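Local coordinates for protein beta-glucosidase (Chaetomella raphigera, PDB 6JXG) that probably hydrolyses terminal, non-reducing beta-D-glucosyl residues, releasing beta-D-glucose in the breakdown of cellulose, at residues N68-P73 with N317-H322; A234-T239 with Y261-N266; N462-V467 with E490-L495. All coordinates share one frame; numbering follows the deposited sequence.

Contact 1: residues N68-P73 with N317-H322. With NAG (2-acetamido-2-deoxy-beta-D-glucopyranose), chain B.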
loop_
_atom_site.group_PDB
_atom_site.type_symbol
_atom_site.label_atom_id
_atom_site.label_comp_id
_atom_site.label_asym_id
_atom_site.label_seq_id
_atom_site.Cartn_x
_atom_site.Cartn_y
_atom_site.Cartn_z
ATOM N N ASN A 68 -21.637 2.039 -7.986
ATOM C CA ASN A 68 -21.373 3.432 -8.416
ATOM C C ASN A 68 -20.337 4.084 -7.530
ATOM O O ASN A 68 -20.487 5.220 -7.132
ATOM C CB ASN A 68 -22.639 4.254 -8.374
ATOM C CG ASN A 68 -23.396 4.193 -9.653
ATOM O OD1 ASN A 68 -22.806 4.052 -10.746
ATOM N ND2 ASN A 68 -24.713 4.261 -9.548
ATOM N N VAL A 69 -19.240 3.346 -7.315
ATOM C CA VAL A 69 -18.072 3.891 -6.675
ATOM C C VAL A 69 -16.853 3.670 -7.628
ATOM O O VAL A 69 -16.942 2.984 -8.625
ATOM C CB VAL A 69 -17.812 3.200 -5.317
ATOM C CG1 VAL A 69 -19.021 3.322 -4.422
ATOM C CG2 VAL A 69 -17.440 1.742 -5.504
ATOM N N THR A 70 -15.743 4.281 -7.299
ATOM C CA THR A 70 -14.529 4.167 -8.100
ATOM C C THR A 70 -13.673 2.997 -7.591
ATOM O O THR A 70 -13.418 2.882 -6.401
ATOM C CB THR A 70 -13.717 5.480 -8.037
ATOM O OG1 THR A 70 -14.514 6.534 -8.599
ATOM C CG2 THR A 70 -12.412 5.422 -8.845
ATOM N N ALA A 71 -13.138 2.216 -8.521
ATOM C CA ALA A 71 -12.189 1.173 -8.197
ATOM C C ALA A 71 -10.777 1.736 -8.525
ATOM O O ALA A 71 -10.350 1.752 -9.678
ATOM C CB ALA A 71 -12.500 -0.106 -8.959
ATOM N N PHE A 72 -10.158 2.346 -7.514
ATOM C CA PHE A 72 -8.898 2.997 -7.663
ATOM C C PHE A 72 -7.795 1.957 -7.849
ATOM O O PHE A 72 -7.975 0.789 -7.544
ATOM C CB PHE A 72 -8.564 3.851 -6.451
ATOM C CG PHE A 72 -9.495 5.044 -6.220
ATOM C CD1 PHE A 72 -9.318 6.242 -6.877
ATOM C CD2 PHE A 72 -10.590 4.913 -5.398
ATOM C CE1 PHE A 72 -10.209 7.295 -6.644
ATOM C CE2 PHE A 72 -11.452 5.966 -5.158
ATOM C CZ PHE A 72 -11.255 7.151 -5.828
ATOM N N PRO A 73 -6.633 2.369 -8.363
ATOM C CA PRO A 73 -5.454 1.506 -8.381
ATOM C C PRO A 73 -5.087 1.007 -6.992
ATOM O O PRO A 73 -5.394 1.651 -5.944
ATOM C CB PRO A 73 -4.352 2.423 -8.911
ATOM C CG PRO A 73 -5.050 3.446 -9.718
ATOM C CD PRO A 73 -6.406 3.638 -9.072
ATOM N N ASN A 317 -24.737 8.070 -6.634
ATOM C CA ASN A 317 -23.567 7.785 -7.441
ATOM C C ASN A 317 -22.510 8.754 -6.967
ATOM O O ASN A 317 -22.709 9.955 -7.079
ATOM C CB ASN A 317 -23.865 7.969 -8.887
ATOM C CG ASN A 317 -22.607 8.054 -9.748
ATOM O OD1 ASN A 317 -21.586 7.474 -9.455
ATOM N ND2 ASN A 317 -22.738 8.711 -10.860
ATOM N N VAL A 318 -21.443 8.245 -6.381
ATOM C CA VAL A 318 -20.431 9.128 -5.795
ATOM C C VAL A 318 -19.139 9.217 -6.631
ATOM O O VAL A 318 -18.158 9.735 -6.145
ATOM C CB VAL A 318 -20.130 8.696 -4.332
ATOM C CG1 VAL A 318 -21.375 8.744 -3.440
ATOM C CG2 VAL A 318 -19.546 7.321 -4.261
ATOM N N GLN A 319 -19.110 8.703 -7.844
ATOM C CA GLN A 319 -17.861 8.628 -8.632
ATOM C C GLN A 319 -17.242 9.971 -8.941
ATOM O O GLN A 319 -16.033 10.061 -9.073
ATOM C CB GLN A 319 -18.068 7.917 -9.937
ATOM C CG GLN A 319 -18.424 6.439 -9.716
ATOM C CD GLN A 319 -18.645 5.740 -11.031
ATOM O OE1 GLN A 319 -17.725 5.555 -11.795
ATOM N NE2 GLN A 319 -19.902 5.391 -11.319
ATOM N N ALA A 320 -18.086 10.981 -9.102
ATOM C CA ALA A 320 -17.622 12.318 -9.366
ATOM C C ALA A 320 -16.593 12.261 -10.538
ATOM O O ALA A 320 -16.847 11.561 -11.514
ATOM C CB ALA A 320 -17.077 12.936 -8.078
ATOM N N ASP A 321 -15.481 12.992 -10.442
ATOM C CA ASP A 321 -14.444 13.041 -11.464
ATOM C C ASP A 321 -13.243 12.179 -11.039
ATOM O O ASP A 321 -12.108 12.388 -11.488
ATOM C CB ASP A 321 -14.005 14.519 -11.700
ATOM C CG ASP A 321 -13.489 15.182 -10.453
ATOM O OD1 ASP A 321 -12.826 16.205 -10.599
ATOM O OD2 ASP A 321 -13.684 14.701 -9.333
ATOM N N HIS A 322 -13.495 11.198 -10.164
ATOM C CA HIS A 322 -12.370 10.426 -9.571
ATOM C C HIS A 322 -11.668 9.498 -10.518
ATOM O O HIS A 322 -10.590 8.985 -10.191
ATOM C CB HIS A 322 -12.871 9.665 -8.338
ATOM C CG HIS A 322 -13.410 10.568 -7.274
ATOM N ND1 HIS A 322 -14.489 10.217 -6.470
ATOM C CD2 HIS A 322 -13.068 11.831 -6.916
ATOM C CE1 HIS A 322 -14.741 11.206 -5.636
ATOM N NE2 HIS A 322 -13.912 12.198 -5.894
HETATM C C1 NAG B . -25.547 4.259 -10.723
HETATM C C2 NAG B . -26.882 3.527 -10.607
HETATM C C3 NAG B . -27.704 3.831 -11.846
HETATM C C4 NAG B . -27.905 5.330 -11.911
HETATM C C5 NAG B . -26.511 5.906 -12.097
HETATM C C6 NAG B . -26.427 7.405 -12.347
HETATM C C7 NAG B . -26.932 1.418 -9.394
HETATM C C8 NAG B . -26.666 -0.056 -9.368
HETATM N N2 NAG B . -26.677 2.091 -10.503
HETATM O O3 NAG B . -28.942 3.181 -11.694
HETATM O O4 NAG B . -28.767 5.646 -12.985
HETATM O O5 NAG B . -25.825 5.643 -10.902
HETATM O O6 NAG B . -27.286 7.944 -11.373
HETATM O O7 NAG B . -27.383 1.981 -8.410
HETATM O O HOH W 1 -15.254 6.484 -11.219
#
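Asn68, Asn317 and Gln319 join two loops in a mostly buried, largely polar contact at a glycosylated corner. Residues 68-73 run between strand 55-57 and helix 75-79. Residues 317-322 lead into helix 323-332. A single backbone bond ties them, Val318 N to Asn68 O at 3.3 Å. Asn68 suits its place because its ND2 carries the N-acetylglucosamine, whose ring O5 lies 3.6 Å from Asn317 CB. Asn317 OD1 accepts from Gln319 N at 3.2 Å, forming an Asx turn, and from Gln319 NE2 at 3.3 Å; the two donors reach it from opposite faces of its plane. With CG anti to its carbonyl carbon (chi1 -65°), Gln319 crosses the Asn68 side chain at about a right angle: its CG passes 3.5 Å from Asn68 O, and NE2 ends 3.2 Å from Asn68 OD1. Its OE1 receives a water that also donates to Thr70 OG1. With an alanine here, Asn317 OD1 would probably lose its side-chain donor and keep the bond from the backbone N, and the water would lose its link between the loops. Deeper in, Val69 CG1 lies alongside Val318 CG2 at 4.0 Å, and Phe72 CZ meets His322 CB at 3.9 Å. Helix 84-100 supports both loops: Glu97 bonds to Thr70 OG1 and His322 ND1, and Ala93 packs against Phe72, which also touches Val325 of helix 323-332.

Contact 2: residues A234-T239 with Y261-N266. With NAG (2-acetamido-2-deoxy-beta-D-glucopyranose), chain C.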
loop_
_atom_site.group_PDB
_atom_site.type_symbol
_atom_site.label_atom_id
_atom_site.label_comp_id
_atom_site.label_asym_id
_atom_site.label_seq_id
_atom_site.Cartn_x
_atom_site.Cartn_y
_atom_site.Cartn_z
ATOM N N ALA A 234 -13.199 -10.435 13.890
ATOM C CA ALA A 234 -13.168 -11.575 14.814
ATOM C C ALA A 234 -11.733 -11.909 15.259
ATOM O O ALA A 234 -11.404 -13.091 15.466
ATOM C CB ALA A 234 -13.875 -12.799 14.236
ATOM N N ALA A 235 -10.882 -10.887 15.380
ATOM C CA ALA A 235 -9.481 -11.085 15.825
ATOM C C ALA A 235 -9.415 -10.922 17.353
ATOM O O ALA A 235 -8.365 -11.114 17.966
ATOM C CB ALA A 235 -8.500 -10.134 15.114
ATOM N N GLN A 236 -10.560 -10.602 18.002
ATOM C CA GLN A 236 -10.604 -10.514 19.471
ATOM C C GLN A 236 -10.776 -11.972 19.985
ATOM O O GLN A 236 -11.551 -12.727 19.402
ATOM C CB GLN A 236 -11.791 -9.682 19.968
ATOM C CG GLN A 236 -12.032 -9.657 21.458
ATOM C CD GLN A 236 -13.268 -8.846 21.840
ATOM O OE1 GLN A 236 -13.223 -7.981 22.729
ATOM N NE2 GLN A 236 -14.358 -9.124 21.176
ATOM N N HIS A 237 -10.090 -12.333 21.060
ATOM C CA HIS A 237 -10.112 -13.694 21.595
ATOM C C HIS A 237 -10.702 -13.787 22.968
ATOM O O HIS A 237 -11.259 -14.831 23.295
ATOM C CB HIS A 237 -8.692 -14.313 21.658
ATOM C CG HIS A 237 -8.143 -14.511 20.303
ATOM N ND1 HIS A 237 -8.320 -15.674 19.603
ATOM C CD2 HIS A 237 -7.645 -13.610 19.424
ATOM C CE1 HIS A 237 -7.859 -15.521 18.371
ATOM N NE2 HIS A 237 -7.461 -14.269 18.238
ATOM N N THR A 238 -10.493 -12.787 23.809
ATOM C CA THR A 238 -11.034 -12.806 25.173
ATOM C C THR A 238 -11.686 -11.493 25.548
ATOM O O THR A 238 -11.353 -10.451 24.999
ATOM C CB THR A 238 -9.903 -13.091 26.208
ATOM O OG1 THR A 238 -9.072 -11.947 26.418
ATOM C CG2 THR A 238 -9.037 -14.249 25.737
ATOM N N THR A 239 -12.576 -11.533 26.523
ATOM C CA THR A 239 -13.154 -10.310 27.058
ATOM C C THR A 239 -12.072 -9.421 27.748
ATOM O O THR A 239 -11.870 -8.219 27.445
ATOM C CB THR A 239 -14.261 -10.655 28.085
ATOM O OG1 THR A 239 -15.291 -11.366 27.450
ATOM C CG2 THR A 239 -14.830 -9.377 28.742
ATOM N N TYR A 261 -20.982 -12.287 21.933
ATOM C CA TYR A 261 -20.254 -11.013 22.062
ATOM C C TYR A 261 -19.321 -11.036 23.294
ATOM O O TYR A 261 -19.790 -11.115 24.457
ATOM C CB TYR A 261 -21.239 -9.823 22.164
ATOM C CG TYR A 261 -22.112 -9.677 20.976
ATOM C CD1 TYR A 261 -21.820 -8.785 19.958
ATOM C CD2 TYR A 261 -23.244 -10.487 20.839
ATOM C CE1 TYR A 261 -22.642 -8.687 18.852
ATOM C CE2 TYR A 261 -24.054 -10.428 19.727
ATOM C CZ TYR A 261 -23.791 -9.503 18.747
ATOM O OH TYR A 261 -24.652 -9.460 17.674
ATOM N N LEU A 262 -18.030 -11.058 23.032
ATOM C CA LEU A 262 -17.035 -11.076 24.141
ATOM C C LEU A 262 -17.051 -9.802 24.920
ATOM O O LEU A 262 -16.681 -9.772 26.084
ATOM C CB LEU A 262 -15.606 -11.350 23.608
ATOM C CG LEU A 262 -15.406 -12.809 23.203
ATOM C CD1 LEU A 262 -14.220 -13.057 22.304
ATOM C CD2 LEU A 262 -15.261 -13.663 24.460
ATOM N N TRP A 263 -17.519 -8.730 24.288
ATOM C CA TRP A 263 -17.720 -7.440 24.995
ATOM C C TRP A 263 -19.258 -7.238 25.234
ATOM O O TRP A 263 -19.865 -8.140 25.799
ATOM C CB TRP A 263 -17.013 -6.305 24.291
ATOM C CG TRP A 263 -15.549 -6.214 24.590
ATOM C CD1 TRP A 263 -14.774 -7.063 25.378
ATOM C CD2 TRP A 263 -14.631 -5.232 24.070
ATOM N NE1 TRP A 263 -13.461 -6.620 25.422
ATOM C CE2 TRP A 263 -13.347 -5.526 24.591
ATOM C CE3 TRP A 263 -14.767 -4.179 23.199
ATOM C CZ2 TRP A 263 -12.238 -4.752 24.297
ATOM C CZ3 TRP A 263 -13.657 -3.404 22.891
ATOM C CH2 TRP A 263 -12.419 -3.645 23.486
ATOM N N GLY A 264 -19.890 -6.138 24.846
ATOM C CA GLY A 264 -21.291 -5.986 25.183
ATOM C C GLY A 264 -21.483 -6.128 26.720
ATOM O O GLY A 264 -20.620 -5.654 27.523
ATOM N N SER A 265 -22.528 -6.866 27.112
ATOM C CA SER A 265 -22.798 -7.166 28.523
ATOM C C SER A 265 -21.669 -7.923 29.152
ATOM O O SER A 265 -21.516 -7.826 30.329
ATOM C CB SER A 265 -23.965 -8.120 28.725
ATOM O OG SER A 265 -25.095 -7.637 28.156
ATOM N N ASN A 266 -20.989 -8.781 28.411
ATOM C CA ASN A 266 -19.802 -9.412 28.953
ATOM C C ASN A 266 -18.708 -8.463 29.438
ATOM O O ASN A 266 -18.134 -8.706 30.466
ATOM C CB ASN A 266 -19.187 -10.373 27.962
ATOM C CG ASN A 266 -19.661 -11.780 28.156
ATOM O OD1 ASN A 266 -19.814 -12.233 29.275
ATOM N ND2 ASN A 266 -19.929 -12.470 27.071
HETATM C C1 NAG C . -15.546 -11.606 35.001
HETATM C C2 NAG C . -15.267 -13.107 35.295
HETATM C C3 NAG C . -14.797 -13.801 34.039
HETATM C C4 NAG C . -15.675 -13.461 32.846
HETATM C C5 NAG C . -15.894 -11.938 32.698
HETATM C C6 NAG C . -16.864 -11.531 31.545
HETATM C C7 NAG C . -14.550 -13.516 37.582
HETATM C C8 NAG C . -13.390 -13.726 38.542
HETATM N N2 NAG C . -14.235 -13.346 36.297
HETATM O O3 NAG C . -14.734 -15.219 34.214
HETATM O O4 NAG C . -15.003 -14.056 31.751
HETATM O O5 NAG C . -16.437 -11.426 33.905
HETATM O O6 NAG C . -18.038 -12.281 31.672
HETATM O O7 NAG C . -15.730 -13.439 37.961
HETATM O O HOH W 2 -17.236 -8.508 21.244
#
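Thr239 and Leu262 meet where the loop after strand 228-231, in the TIM-barrel-type N-terminal domain, turns into helix 239-245 and packs against the turn that opens helix 265-272. The tight part is built round a pair of reciprocal bonds. Thr239 OG1 donates to Leu262 O over a short 2.5 Å, in the carbonyl plane and on a lone pair. In return Trp263 NE1 donates to Thr239 O at 3.0 Å (N-H...O 156°), again on a lone pair, with the oxygen almost in the indole plane. Threonine serves well here, since its hydroxyl grips the Leu262 carbonyl while its methyl packs beside the start of the second helix, CG2 lying 3.8 Å from Asn266 O. Leu262 points into the same packed region, sliding past Gln236 in the opposite direction; its CD1 rests 3.6 Å from His237 O, and its CB lies 3.5 Å from Gln236 NE2. Over one face of the indole sits Gln236 OE1, 2.9 Å above the Trp263 ring plane. Gln236 gets there because CG is anti to its backbone N (chi1 173°) and the chain runs on extended, its amide nearly perpendicular to the ring. That oxygen is not bonded to the indole N-H; its partner is Ser242 OG, from helix 239-245.

The remainder is looser and wetter. Gln236 NE2 and Trp263 N both donate to one water, which adds a bridge beside the direct bonds. Thr238, the N-cap residue of helix 239-245, bonds through its hydroxyl to Glu211. Nearest the glycan, Asn266 is fixed by ND2 donating to Tyr261 O at 2.9 Å, and Asn266 OD1 accepts from O6 of the N-acetylglucosamine at 3.0 Å.

Contact 3: residues N462-V467 with E490-L495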
loop_
_atom_site.group_PDB
_atom_site.type_symbol
_atom_site.label_atom_id
_atom_site.label_comp_id
_atom_site.label_asym_id
_atom_site.label_seq_id
_atom_site.Cartn_x
_atom_site.Cartn_y
_atom_site.Cartn_z
ATOM N N ASN A 462 0.217 -20.080 -16.967
ATOM C CA ASN A 462 1.213 -20.518 -17.923
ATOM C C ASN A 462 1.778 -19.345 -18.718
ATOM O O ASN A 462 2.064 -19.456 -19.885
ATOM C CB ASN A 462 0.596 -21.573 -18.853
ATOM C CG ASN A 462 0.150 -22.798 -18.089
ATOM O OD1 ASN A 462 0.929 -23.349 -17.344
ATOM N ND2 ASN A 462 -1.095 -23.185 -18.218
ATOM N N GLY A 463 1.980 -18.222 -18.047
ATOM C CA GLY A 463 2.363 -17.009 -18.717
ATOM C C GLY A 463 3.743 -17.159 -19.356
ATOM O O GLY A 463 3.989 -16.687 -20.457
ATOM N N THR A 464 4.659 -17.781 -18.666
ATOM C CA THR A 464 6.014 -17.890 -19.271
ATOM C C THR A 464 5.909 -18.662 -20.639
ATOM O O THR A 464 6.381 -18.192 -21.714
ATOM C CB THR A 464 6.996 -18.523 -18.307
ATOM O OG1 THR A 464 7.353 -17.560 -17.290
ATOM C CG2 THR A 464 8.314 -18.995 -19.078
ATOM N N ALA A 465 5.219 -19.794 -20.581
ATOM C CA ALA A 465 4.975 -20.613 -21.775
ATOM C C ALA A 465 4.220 -19.876 -22.874
ATOM O O ALA A 465 4.548 -19.996 -24.050
ATOM C CB ALA A 465 4.328 -21.950 -21.384
ATOM N N LEU A 466 3.274 -18.998 -22.524
ATOM C CA LEU A 466 2.670 -18.144 -23.516
ATOM C C LEU A 466 3.646 -17.220 -24.229
ATOM O O LEU A 466 3.613 -17.049 -25.495
ATOM C CB LEU A 466 1.524 -17.295 -22.900
ATOM C CG LEU A 466 0.621 -16.560 -23.875
ATOM C CD1 LEU A 466 -0.066 -17.531 -24.805
ATOM C CD2 LEU A 466 -0.404 -15.736 -23.067
ATOM N N VAL A 467 4.449 -16.513 -23.453
ATOM C CA VAL A 467 5.482 -15.663 -24.019
ATOM C C VAL A 467 6.449 -16.462 -24.903
ATOM O O VAL A 467 6.718 -16.024 -25.992
ATOM C CB VAL A 467 6.283 -14.875 -22.960
ATOM C CG1 VAL A 467 7.253 -13.902 -23.655
ATOM C CG2 VAL A 467 5.303 -14.053 -22.141
ATOM N N GLU A 490 13.577 -14.370 -15.719
ATOM C CA GLU A 490 14.744 -14.899 -16.428
ATOM C C GLU A 490 14.345 -15.701 -17.684
ATOM O O GLU A 490 14.924 -15.525 -18.731
ATOM C CB GLU A 490 15.588 -15.792 -15.515
ATOM C CG GLU A 490 16.170 -15.060 -14.319
ATOM C CD GLU A 490 17.006 -13.859 -14.714
ATOM O OE1 GLU A 490 16.602 -12.701 -14.499
ATOM O OE2 GLU A 490 18.074 -14.069 -15.299
ATOM N N ASP A 491 13.312 -16.526 -17.599
ATOM C CA ASP A 491 12.871 -17.228 -18.818
ATOM C C ASP A 491 12.390 -16.324 -19.935
ATOM O O ASP A 491 12.559 -16.639 -21.154
ATOM C CB ASP A 491 11.737 -18.210 -18.502
ATOM C CG ASP A 491 12.187 -19.354 -17.655
ATOM O OD1 ASP A 491 13.405 -19.590 -17.617
ATOM O OD2 ASP A 491 11.342 -19.947 -16.929
ATOM N N ILE A 492 11.767 -15.205 -19.568
ATOM C CA ILE A 492 11.247 -14.292 -20.553
ATOM C C ILE A 492 12.396 -13.517 -21.170
ATOM O O ILE A 492 12.464 -13.401 -22.401
ATOM C CB ILE A 492 10.174 -13.372 -19.956
ATOM C CG1 ILE A 492 8.962 -14.250 -19.723
ATOM C CG2 ILE A 492 9.932 -12.163 -20.853
ATOM C CD1 ILE A 492 7.819 -13.554 -18.998
ATOM N N LEU A 493 13.317 -13.045 -20.332
ATOM C CA LEU A 493 14.464 -12.275 -20.746
ATOM C C LEU A 493 15.459 -13.029 -21.657
ATOM O O LEU A 493 16.176 -12.423 -22.461
ATOM C CB LEU A 493 15.214 -11.795 -19.494
ATOM C CG LEU A 493 14.524 -10.670 -18.679
ATOM C CD1 LEU A 493 15.152 -10.542 -17.314
ATOM C CD2 LEU A 493 14.517 -9.356 -19.423
ATOM N N ALA A 494 15.463 -14.324 -21.558
ATOM C CA ALA A 494 16.330 -15.173 -22.376
ATOM C C ALA A 494 15.840 -15.246 -23.801
ATOM O O ALA A 494 16.509 -15.804 -24.626
ATOM C CB ALA A 494 16.416 -16.574 -21.780
ATOM N N LEU A 495 14.689 -14.666 -24.098
ATOM C CA LEU A 495 14.140 -14.702 -25.438
ATOM C C LEU A 495 14.576 -13.538 -26.257
ATOM O O LEU A 495 14.213 -12.405 -25.954
ATOM C CB LEU A 495 12.602 -14.754 -25.395
ATOM C CG LEU A 495 12.051 -15.971 -24.644
ATOM C CD1 LEU A 495 10.567 -15.727 -24.276
ATOM C CD2 LEU A 495 12.173 -17.251 -25.484
HETATM O O HOH W 3 9.981 -15.681 -16.781
HETATM O O HOH W 4 8.880 -18.672 -15.664
#
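Val467, Ile492 and Leu495 close the gap between two neighbouring helices of the alpha/beta sandwich of the family 3 C-terminal domain, the second domain here, ahead of the fibronectin type III-like one. Helix 463-471 connects the parallel strands 431-438 and 477-483, and helix 490-493 lies on the link from 477-483 to 498-503, making two successive beta-alpha-beta units. The sheet-side part of the contact is apolar. With CG1 of Val467 anti to the backbone N (chi1 -174°), the two methyls diverge toward different partners: CG1 meets Leu495 CD1 at 3.8 Å, and CG2 meets Ile492 CD1 at 4.1 Å. The branched valine thus meets two partners, one with each methyl, crossing the isoleucine at about a right angle and the leucine more obliquely. Ile492, extended to its end methyl, spans the space between the helices. Both Val467 and Ile492 also rest on Ile436 of strand 431-438, and Val467 reaches Val498, so the same side chains seal helix to helix and helix to sheet.

Toward solvent the chemistry changes. Thr464 offers its methyl to Asp491, CG2 lying 3.6 Å from Asp491 CB, the two side chains crossing at about a right angle. Its hydroxyl uses water instead: one molecule links it, through a weak bond, to Ile492 N. A second lies 2.5 Å from Thr464 OG1 and donates to Asp491 OD2 at 3.0 Å.

In the fold
Contact 1 is the most buried and lies closest to the middle of the chain, its centre about 19 Å from the chain centre; contacts 2 and 3, about 30 and 28 Å out, are partly buried. Contact 2 is nested in sequence within the long loop that contact 1 closes, yet their centres are about 36 Å apart. Both are loop junctions next to N-linked glycans, but contact 1 has one backbone-to-backbone bond across it, whereas contact 2 has two between side chain and backbone. Contact 3, in the alpha/beta sandwich domain, instead pairs two helices on one sheet, with methyl groups inside and waters outside. No two contacts hold the same helices, and none touches another.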